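Local coordinates for Serine/threonine-protein kinase-like protein ACR4 (PDB 7A0J), which acts as a plant receptor kinase that, paired with the CLE40 peptide, controls formative cell divisions in root meristems, here represented by its extracellular beta-propeller domain, at residues I118-V123 with F134-L140; I175-F181 with V202-G206; D226-K230 with V254-F258. One frame throughout, in Å; residues are numbered along the deposited sequence.

Contact 1: I118-V123 with F134-L140; sequences ISSSLV and FVFDKQL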
loop_
_atom_site.group_PDB
_atom_site.type_symbol
_atom_site.label_atom_id
_atom_site.label_comp_id
_atom_site.label_asym_id
_atom_site.label_seq_id
_atom_site.Cartn_x
_atom_site.Cartn_y
_atom_site.Cartn_z
ATOM N N ILE A 118 -4.122 12.024 13.217
ATOM C CA ILE A 118 -4.175 10.753 12.430
ATOM C C ILE A 118 -4.896 11.003 11.097
ATOM O O ILE A 118 -4.690 10.200 10.163
ATOM C CB ILE A 118 -4.852 9.636 13.256
ATOM C CG1 ILE A 118 -4.048 9.302 14.516
ATOM C CG2 ILE A 118 -5.101 8.394 12.409
ATOM C CD1 ILE A 118 -4.840 8.574 15.580
ATOM N N SER A 119 -5.696 12.071 10.999
ATOM C CA SER A 119 -6.560 12.375 9.827
ATOM C C SER A 119 -6.186 13.729 9.211
ATOM O O SER A 119 -5.428 14.488 9.844
ATOM C CB SER A 119 -8.018 12.334 10.209
ATOM O OG SER A 119 -8.353 13.413 11.069
ATOM N N SER A 120 -6.709 13.997 8.010
ATOM C CA SER A 120 -6.570 15.275 7.263
ATOM C C SER A 120 -7.556 15.304 6.089
ATOM O O SER A 120 -8.019 14.224 5.669
ATOM C CB SER A 120 -5.157 15.477 6.785
ATOM O OG SER A 120 -5.058 16.635 5.965
ATOM N N SER A 121 -7.850 16.507 5.588
ATOM C CA SER A 121 -8.720 16.781 4.414
ATOM C C SER A 121 -7.871 17.230 3.214
ATOM O O SER A 121 -8.463 17.547 2.162
ATOM C CB SER A 121 -9.772 17.799 4.777
ATOM O OG SER A 121 -9.442 19.081 4.263
ATOM N N LEU A 122 -6.543 17.236 3.369
ATOM C CA LEU A 122 -5.561 17.725 2.364
ATOM C C LEU A 122 -4.745 16.536 1.837
ATOM O O LEU A 122 -4.029 15.904 2.645
ATOM C CB LEU A 122 -4.652 18.766 3.026
ATOM C CG LEU A 122 -5.361 19.891 3.779
ATOM C CD1 LEU A 122 -4.360 20.720 4.572
ATOM C CD2 LEU A 122 -6.154 20.773 2.824
ATOM N N VAL A 123 -4.857 16.246 0.537
ATOM C CA VAL A 123 -4.160 15.113 -0.142
ATOM C C VAL A 123 -3.424 15.652 -1.374
ATOM O O VAL A 123 -4.099 16.158 -2.296
ATOM C CB VAL A 123 -5.143 13.989 -0.518
ATOM C CG1 VAL A 123 -4.465 12.894 -1.327
ATOM C CG2 VAL A 123 -5.823 13.403 0.711
ATOM N N PHE A 134 -5.528 18.142 -3.769
ATOM C CA PHE A 134 -6.954 17.907 -3.416
ATOM C C PHE A 134 -7.241 18.477 -2.021
ATOM O O PHE A 134 -6.420 18.272 -1.106
ATOM C CB PHE A 134 -7.293 16.415 -3.460
ATOM C CG PHE A 134 -7.088 15.752 -4.798
ATOM C CD1 PHE A 134 -8.036 15.871 -5.804
ATOM C CD2 PHE A 134 -5.953 14.994 -5.050
ATOM C CE1 PHE A 134 -7.848 15.255 -7.032
ATOM C CE2 PHE A 134 -5.767 14.380 -6.279
ATOM C CZ PHE A 134 -6.715 14.512 -7.268
ATOM N N VAL A 135 -8.376 19.169 -1.882
ATOM C CA VAL A 135 -8.929 19.671 -0.587
ATOM C C VAL A 135 -10.356 19.125 -0.447
ATOM O O VAL A 135 -11.274 19.710 -1.051
ATOM C CB VAL A 135 -8.896 21.211 -0.513
ATOM C CG1 VAL A 135 -9.424 21.726 0.819
ATOM C CG2 VAL A 135 -7.502 21.760 -0.778
ATOM N N PHE A 136 -10.519 18.030 0.305
ATOM C CA PHE A 136 -11.812 17.328 0.519
ATOM C C PHE A 136 -12.530 17.938 1.730
ATOM O O PHE A 136 -11.887 18.682 2.499
ATOM C CB PHE A 136 -11.581 15.824 0.687
ATOM C CG PHE A 136 -10.869 15.166 -0.469
ATOM C CD1 PHE A 136 -11.423 15.172 -1.742
ATOM C CD2 PHE A 136 -9.646 14.536 -0.287
ATOM C CE1 PHE A 136 -10.767 14.569 -2.804
ATOM C CE2 PHE A 136 -8.996 13.926 -1.350
ATOM C CZ PHE A 136 -9.557 13.942 -2.606
ATOM N N ASP A 137 -13.818 17.613 1.889
ATOM C CA ASP A 137 -14.731 18.202 2.908
ATOM C C ASP A 137 -14.867 17.260 4.114
ATOM O O ASP A 137 -15.727 17.538 4.976
ATOM C CB ASP A 137 -16.098 18.527 2.293
ATOM C CG ASP A 137 -16.786 17.354 1.612
ATOM O OD1 ASP A 137 -16.351 16.206 1.832
ATOM O OD2 ASP A 137 -17.747 17.598 0.858
ATOM N N LYS A 138 -14.052 16.198 4.179
ATOM C CA LYS A 138 -14.051 15.195 5.278
ATOM C C LYS A 138 -12.617 14.948 5.760
ATOM O O LYS A 138 -11.677 15.141 4.962
ATOM C CB LYS A 138 -14.649 13.865 4.807
ATOM C CG LYS A 138 -16.147 13.870 4.533
ATOM C CD LYS A 138 -16.728 12.485 4.311
ATOM C CE LYS A 138 -16.069 11.718 3.182
ATOM N NZ LYS A 138 -16.134 12.455 1.897
ATOM N N GLN A 139 -12.471 14.516 7.015
ATOM C CA GLN A 139 -11.203 13.990 7.584
ATOM C C GLN A 139 -10.991 12.569 7.046
ATOM O O GLN A 139 -11.926 11.752 7.163
ATOM C CB GLN A 139 -11.259 14.016 9.113
ATOM C CG GLN A 139 -11.308 15.421 9.699
ATOM C CD GLN A 139 -10.041 16.199 9.441
ATOM O OE1 GLN A 139 -8.932 15.692 9.602
ATOM N NE2 GLN A 139 -10.197 17.449 9.039
ATOM N N LEU A 140 -9.818 12.296 6.462
ATOM C CA LEU A 140 -9.483 11.003 5.809
ATOM C C LEU A 140 -8.249 10.384 6.476
ATOM O O LEU A 140 -7.406 11.142 6.989
ATOM C CB LEU A 140 -9.220 11.237 4.318
ATOM C CG LEU A 140 -10.376 11.836 3.517
ATOM C CD1 LEU A 140 -9.917 12.207 2.115
ATOM C CD2 LEU A 140 -11.558 10.879 3.455
#
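Ser120 with Leu140 and Val123 with Phe134 form antiparallel hydrogen-bonded pairs, and Leu122 with Val135 a non-hydrogen-bonded one, so 118-123 runs against two strands parted by the corner at Asp137 and Lys138. Val123 N reaches Phe134 O at 3.0 Å with an N-H...O angle of 170°. At the corner Ser121 makes two bonds to Phe136: its carbonyl O accepts from Phe136 N at 2.8 Å, and its OG donates to Phe136 O at 3.0 Å, 25° out of the carbonyl plane. Beyond the bend, Gln139 folds back at chi2 (-66°), which carries its amide over to Ser119; OG of Ser119 donates to Gln139 OE1 at 2.8 Å, in the carbonyl plane and on a lone pair. Ser120 OG accepts from Leu122 N, closing an ST turn, and also bonds Arg105 O. Apolar contacts flank this polar seam. Val123 CG2 meets the edge of the Phe136 ring at CE2, 3.8 Å away and in the ring plane, while Leu122 CD2 lies alongside Val135 CG1. Phe136 also packs edge-to-face with Phe161 of the next sheet. Serine hydroxyls and one glutamine amide thus supplement the backbone ladder where the chain leaves the hairpin of 120-127 and 132-136 for strand 139-145, tying repeat 3 to the start of repeat 4, although the buried Lys138 O finds no hydrogen-bond donor and meets the CA-H of Ser121 instead.

Contact 2: I175-F181 with V202-G206; sequences IPKEKKF and VLCWG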
loop_
_atom_site.group_PDB
_atom_site.type_symbol
_atom_site.label_atom_id
_atom_site.label_comp_id
_atom_site.label_asym_id
_atom_site.label_seq_id
_atom_site.Cartn_x
_atom_site.Cartn_y
_atom_site.Cartn_z
ATOM N N ILE A 175 -19.915 2.237 -3.532
ATOM C CA ILE A 175 -20.279 1.400 -2.350
ATOM C C ILE A 175 -21.188 2.228 -1.448
ATOM O O ILE A 175 -20.923 3.408 -1.229
ATOM C CB ILE A 175 -19.004 0.931 -1.617
ATOM C CG1 ILE A 175 -18.258 -0.142 -2.411
ATOM C CG2 ILE A 175 -19.308 0.462 -0.200
ATOM C CD1 ILE A 175 -19.033 -1.424 -2.611
ATOM N N PRO A 176 -22.285 1.649 -0.905
ATOM C CA PRO A 176 -23.086 2.331 0.114
ATOM C C PRO A 176 -22.220 2.909 1.245
ATOM O O PRO A 176 -21.354 2.205 1.740
ATOM C CB PRO A 176 -24.015 1.225 0.634
ATOM C CG PRO A 176 -24.168 0.288 -0.546
ATOM C CD PRO A 176 -22.824 0.323 -1.248
ATOM N N LYS A 177 -22.480 4.168 1.619
ATOM C CA LYS A 177 -21.716 4.926 2.650
ATOM C C LYS A 177 -21.958 4.303 4.031
ATOM O O LYS A 177 -21.167 4.593 4.950
ATOM C CB LYS A 177 -22.107 6.408 2.639
ATOM C CG LYS A 177 -21.453 7.250 1.547
ATOM C CD LYS A 177 -21.838 6.870 0.124
ATOM C CE LYS A 177 -23.294 7.128 -0.202
ATOM N NZ LYS A 177 -23.686 6.505 -1.488
ATOM N N GLU A 178 -23.004 3.478 4.158
ATOM C CA GLU A 178 -23.367 2.742 5.398
ATOM C C GLU A 178 -22.325 1.651 5.685
ATOM O O GLU A 178 -22.219 1.249 6.858
ATOM C CB GLU A 178 -24.769 2.140 5.277
ATOM C CG GLU A 178 -25.886 3.168 5.365
ATOM C CD GLU A 178 -25.999 4.130 4.193
ATOM O OE1 GLU A 178 -25.572 3.765 3.077
ATOM O OE2 GLU A 178 -26.515 5.248 4.399
ATOM N N LYS A 179 -21.596 1.188 4.662
ATOM C CA LYS A 179 -20.526 0.161 4.793
ATOM C C LYS A 179 -19.357 0.746 5.594
ATOM O O LYS A 179 -18.687 1.665 5.082
ATOM C CB LYS A 179 -20.060 -0.322 3.416
ATOM C CG LYS A 179 -21.102 -1.095 2.619
ATOM C CD LYS A 179 -21.379 -2.479 3.169
ATOM C CE LYS A 179 -22.541 -3.168 2.486
ATOM N NZ LYS A 179 -23.843 -2.653 2.970
ATOM N N LYS A 180 -19.135 0.225 6.804
ATOM C CA LYS A 180 -18.081 0.677 7.751
ATOM C C LYS A 180 -16.877 -0.264 7.639
ATOM O O LYS A 180 -17.080 -1.490 7.730
ATOM C CB LYS A 180 -18.634 0.704 9.181
ATOM C CG LYS A 180 -19.867 1.576 9.384
ATOM C CD LYS A 180 -19.584 3.058 9.275
ATOM C CE LYS A 180 -20.833 3.914 9.216
ATOM N NZ LYS A 180 -21.143 4.336 7.827
ATOM N N PHE A 181 -15.679 0.298 7.456
ATOM C CA PHE A 181 -14.405 -0.433 7.233
ATOM C C PHE A 181 -13.390 -0.034 8.311
ATOM O O PHE A 181 -13.348 1.155 8.683
ATOM C CB PHE A 181 -13.878 -0.132 5.829
ATOM C CG PHE A 181 -14.733 -0.679 4.714
ATOM C CD1 PHE A 181 -14.798 -2.043 4.474
ATOM C CD2 PHE A 181 -15.525 0.166 3.949
ATOM C CE1 PHE A 181 -15.600 -2.545 3.459
ATOM C CE2 PHE A 181 -16.331 -0.340 2.939
ATOM C CZ PHE A 181 -16.367 -1.694 2.697
ATOM N N VAL A 202 -14.292 -9.575 4.839
ATOM C CA VAL A 202 -13.746 -8.767 3.708
ATOM C C VAL A 202 -14.871 -8.486 2.703
ATOM O O VAL A 202 -15.695 -9.386 2.471
ATOM C CB VAL A 202 -12.542 -9.462 3.039
ATOM C CG1 VAL A 202 -12.960 -10.629 2.154
ATOM C CG2 VAL A 202 -11.695 -8.475 2.250
ATOM N N LEU A 203 -14.892 -7.277 2.135
ATOM C CA LEU A 203 -15.805 -6.868 1.035
ATOM C C LEU A 203 -14.960 -6.294 -0.108
ATOM O O LEU A 203 -14.145 -5.393 0.165
ATOM C CB LEU A 203 -16.801 -5.837 1.577
ATOM C CG LEU A 203 -18.115 -5.710 0.807
ATOM C CD1 LEU A 203 -18.930 -6.992 0.895
ATOM C CD2 LEU A 203 -18.927 -4.533 1.324
ATOM N N CYS A 204 -15.137 -6.811 -1.329
ATOM C CA CYS A 204 -14.341 -6.447 -2.534
ATOM C C CYS A 204 -15.268 -5.960 -3.652
ATOM O O CYS A 204 -16.310 -6.598 -3.880
ATOM C CB CYS A 204 -13.510 -7.625 -3.026
ATOM S SG CYS A 204 -12.360 -8.261 -1.780
ATOM N N TRP A 205 -14.876 -4.877 -4.330
ATOM C CA TRP A 205 -15.652 -4.225 -5.418
ATOM C C TRP A 205 -14.688 -3.547 -6.399
ATOM O O TRP A 205 -13.521 -3.337 -6.018
ATOM C CB TRP A 205 -16.647 -3.223 -4.825
ATOM C CG TRP A 205 -16.005 -2.005 -4.233
ATOM C CD1 TRP A 205 -15.811 -0.802 -4.847
ATOM C CD2 TRP A 205 -15.468 -1.866 -2.904
ATOM N NE1 TRP A 205 -15.198 0.076 -3.995
ATOM C CE2 TRP A 205 -14.974 -0.548 -2.796
ATOM C CE3 TRP A 205 -15.365 -2.715 -1.796
ATOM C CZ2 TRP A 205 -14.389 -0.065 -1.626
ATOM C CZ3 TRP A 205 -14.783 -2.239 -0.640
ATOM C CH2 TRP A 205 -14.302 -0.931 -0.560
ATOM N N GLY A 206 -15.171 -3.210 -7.601
ATOM C CA GLY A 206 -14.409 -2.472 -8.629
ATOM C C GLY A 206 -14.752 -2.924 -10.037
ATOM O O GLY A 206 -15.752 -3.651 -10.200
#
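With chi1 at 70°, Trp205 holds its CG between its own backbone N and carbonyl carbon, which lets the indole present one face to Ile175 and its six-membered end to Phe181; Ile175 sets CG1 anti to its carbonyl carbon and turns CD1 back at chi2 (-63°), laying both on the indole. The two side chains cross at about a right angle. CG1 of Ile175 sits over one face of the five-membered ring, a CH-pi contact, and CD1 follows beside it, 3.5 Å from Trp205 CG. At the far end of the indole the Phe181 ring comes from the opposite direction: its CZ lies 3.7 Å from Trp205 CZ3, and the planes are inclined by 31°, which makes the pair oblique. Leu203 fills the next position on the same side of the strand. Its CB meets the Phe181 edge at CE1, 4.0 Å away and in the ring plane, while its CD2 touches Lys179 CD at 3.7 Å, so the lysine contributes its aliphatic chain. No hydrogen bond crosses between the segments; the loop is shaped by its own type I turn, Pro176 to Lys179, closed by Lys179 N to Pro176 O. A serine in place of Trp205 would probably leave Ile175 without the surface it lies on and open a gap beside Phe181. Strand 202-206 is an edge strand of the beta-propeller blade 181-186, 190-195, 202-206, joined to its neighbour by the Cys204-Cys192 disulfide; the 175-181 loop leads into this blade from strand 160-163 of the preceding one, whose Val160 touches both Phe181 and Trp205.

Contact 3: D226-K230 with V254-F258; sequences DLPPK and VCWGF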
loop_
_atom_site.group_PDB
_atom_site.type_symbol
_atom_site.label_atom_id
_atom_site.label_comp_id
_atom_site.label_asym_id
_atom_site.label_seq_id
_atom_site.Cartn_x
_atom_site.Cartn_y
_atom_site.Cartn_z
ATOM N N ASP A 226 -12.236 -16.697 -8.357
ATOM C CA ASP A 226 -12.448 -17.181 -6.965
ATOM C C ASP A 226 -13.172 -16.099 -6.153
ATOM O O ASP A 226 -12.791 -14.915 -6.269
ATOM C CB ASP A 226 -11.126 -17.570 -6.293
ATOM C CG ASP A 226 -10.501 -18.851 -6.822
ATOM O OD1 ASP A 226 -11.157 -19.541 -7.629
ATOM O OD2 ASP A 226 -9.359 -19.150 -6.418
ATOM N N LEU A 227 -14.166 -16.505 -5.354
ATOM C CA LEU A 227 -14.970 -15.610 -4.477
ATOM C C LEU A 227 -14.179 -15.328 -3.202
ATOM O O LEU A 227 -13.435 -16.191 -2.739
ATOM C CB LEU A 227 -16.311 -16.279 -4.155
ATOM C CG LEU A 227 -17.331 -16.319 -5.295
ATOM C CD1 LEU A 227 -16.921 -17.311 -6.374
ATOM C CD2 LEU A 227 -18.716 -16.657 -4.764
ATOM N N PRO A 228 -14.307 -14.126 -2.590
ATOM C CA PRO A 228 -13.573 -13.803 -1.365
ATOM C C PRO A 228 -13.962 -14.709 -0.197
ATOM O O PRO A 228 -15.068 -15.240 -0.165
ATOM C CB PRO A 228 -13.957 -12.346 -1.056
ATOM C CG PRO A 228 -14.527 -11.812 -2.356
ATOM C CD PRO A 228 -15.155 -13.010 -3.038
ATOM N N PRO A 229 -13.065 -14.911 0.797
ATOM C CA PRO A 229 -13.347 -15.798 1.926
ATOM C C PRO A 229 -14.362 -15.202 2.914
ATOM O O PRO A 229 -14.409 -13.992 3.045
ATOM C CB PRO A 229 -11.971 -15.968 2.588
ATOM C CG PRO A 229 -11.245 -14.682 2.266
ATOM C CD PRO A 229 -11.732 -14.295 0.885
ATOM N N LYS A 230 -15.139 -16.067 3.576
ATOM C CA LYS A 230 -16.184 -15.691 4.570
ATOM C C LYS A 230 -15.548 -15.514 5.955
ATOM O O LYS A 230 -16.160 -14.832 6.798
ATOM C CB LYS A 230 -17.281 -16.758 4.614
ATOM N N VAL A 254 -4.664 -16.609 2.207
ATOM C CA VAL A 254 -5.681 -17.029 1.198
ATOM C C VAL A 254 -5.761 -15.926 0.138
ATOM O O VAL A 254 -5.777 -14.741 0.525
ATOM C CB VAL A 254 -7.051 -17.317 1.848
ATOM C CG1 VAL A 254 -7.559 -16.147 2.680
ATOM C CG2 VAL A 254 -8.093 -17.735 0.820
ATOM N N CYS A 255 -5.777 -16.310 -1.143
ATOM C CA CYS A 255 -5.859 -15.392 -2.310
ATOM C C CYS A 255 -7.065 -15.762 -3.179
ATOM O O CYS A 255 -7.474 -16.937 -3.162
ATOM C CB CYS A 255 -4.577 -15.432 -3.135
ATOM S SG CYS A 255 -3.103 -14.969 -2.188
ATOM N N TRP A 256 -7.605 -14.779 -3.903
ATOM C CA TRP A 256 -8.795 -14.920 -4.783
ATOM C C TRP A 256 -8.770 -13.823 -5.853
ATOM O O TRP A 256 -8.100 -12.797 -5.626
ATOM C CB TRP A 256 -10.079 -14.866 -3.942
ATOM C CG TRP A 256 -10.311 -13.540 -3.285
ATOM C CD1 TRP A 256 -11.056 -12.505 -3.770
ATOM C CD2 TRP A 256 -9.782 -13.093 -2.024
ATOM N NE1 TRP A 256 -11.031 -11.450 -2.899
ATOM C CE2 TRP A 256 -10.258 -11.780 -1.818
ATOM C CE3 TRP A 256 -8.957 -13.671 -1.050
ATOM C CZ2 TRP A 256 -9.936 -11.042 -0.680
ATOM C CZ3 TRP A 256 -8.641 -12.940 0.075
ATOM C CH2 TRP A 256 -9.124 -11.642 0.254
ATOM N N GLY A 257 -9.476 -14.036 -6.968
ATOM C CA GLY A 257 -9.643 -13.050 -8.053
ATOM C C GLY A 257 -9.616 -13.700 -9.425
ATOM O O GLY A 257 -9.934 -14.903 -9.515
ATOM N N PHE A 258 -9.259 -12.924 -10.453
ATOM C CA PHE A 258 -9.158 -13.361 -11.872
ATOM C C PHE A 258 -7.884 -14.195 -12.061
ATOM O O PHE A 258 -7.939 -15.222 -12.765
#
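Trp256 spreads its indole beneath two consecutive prolines, Pro228 over the five-membered ring and Pro229 over the six-membered one. Both lie on the same face, as CH-pi contacts. Pro228 CA stands 3.6 Å from the centroid of the five-membered ring and only 5° off its normal; Pro229 CD is 3.5 Å from the centroid of the six-membered ring, 14° off the normal. The Pro228 ring lies almost flat on the indole, whereas the Pro229 ring stands steeply to it and touches with its CD edge. Pro228 CG also approaches Trp256 NE1 at 3.6 Å. The indole reaches this place because chi1 of 66° turns CG between the backbone N and carbonyl carbon of Trp256. At one end of the run Pro229 CG meets Val254 CG1 at 4.0 Å, which extends the apolar surface along the strand by one alternate residue. At the other end Asp226 takes part through its backbone and CB: its CB lies 3.7 Å from Trp256 CB, and Asp226 N donates to Gly257 O at 3.1 Å. That single hydrogen bond ties the first ordered residue after the disordered part of the loop to the strand, while the prolines, which have no N-H to give, rely on CH-pi and apolar contact. Strand 253-257 is an edge strand of the beta-propeller blade 233-238, 242-247, 253-257, linked to its neighbour by the Cys255-Cys244 disulfide; 226-230 lies in the loop that comes from strand 202-206 of the preceding blade and enters this one at 233-238, and on that preceding blade Val202 touches both prolines and Cys204 touches Trp256.

Contact 1 is partly buried and built on backbone pairing, whereas contacts 2 and 3 are surface contacts in which a loop covers a tryptophan of an outer strand. Those two repeat one scheme in successive sheets: the strand's cysteine forms a disulfide with the neighbouring strand and its tryptophan receives aliphatic carbon on one face, from an isoleucine at 175-181 and from two prolines at 226-230. Contact 3 adds one backbone hydrogen bond; contact 2 has none. They also meet, Cys204 SG lying 3.6 Å from Trp256 NE1 in plain packing. Contact 1 stays separate, its nearest atoms about 7 Å from contact 2 and about 22 Å from contact 3.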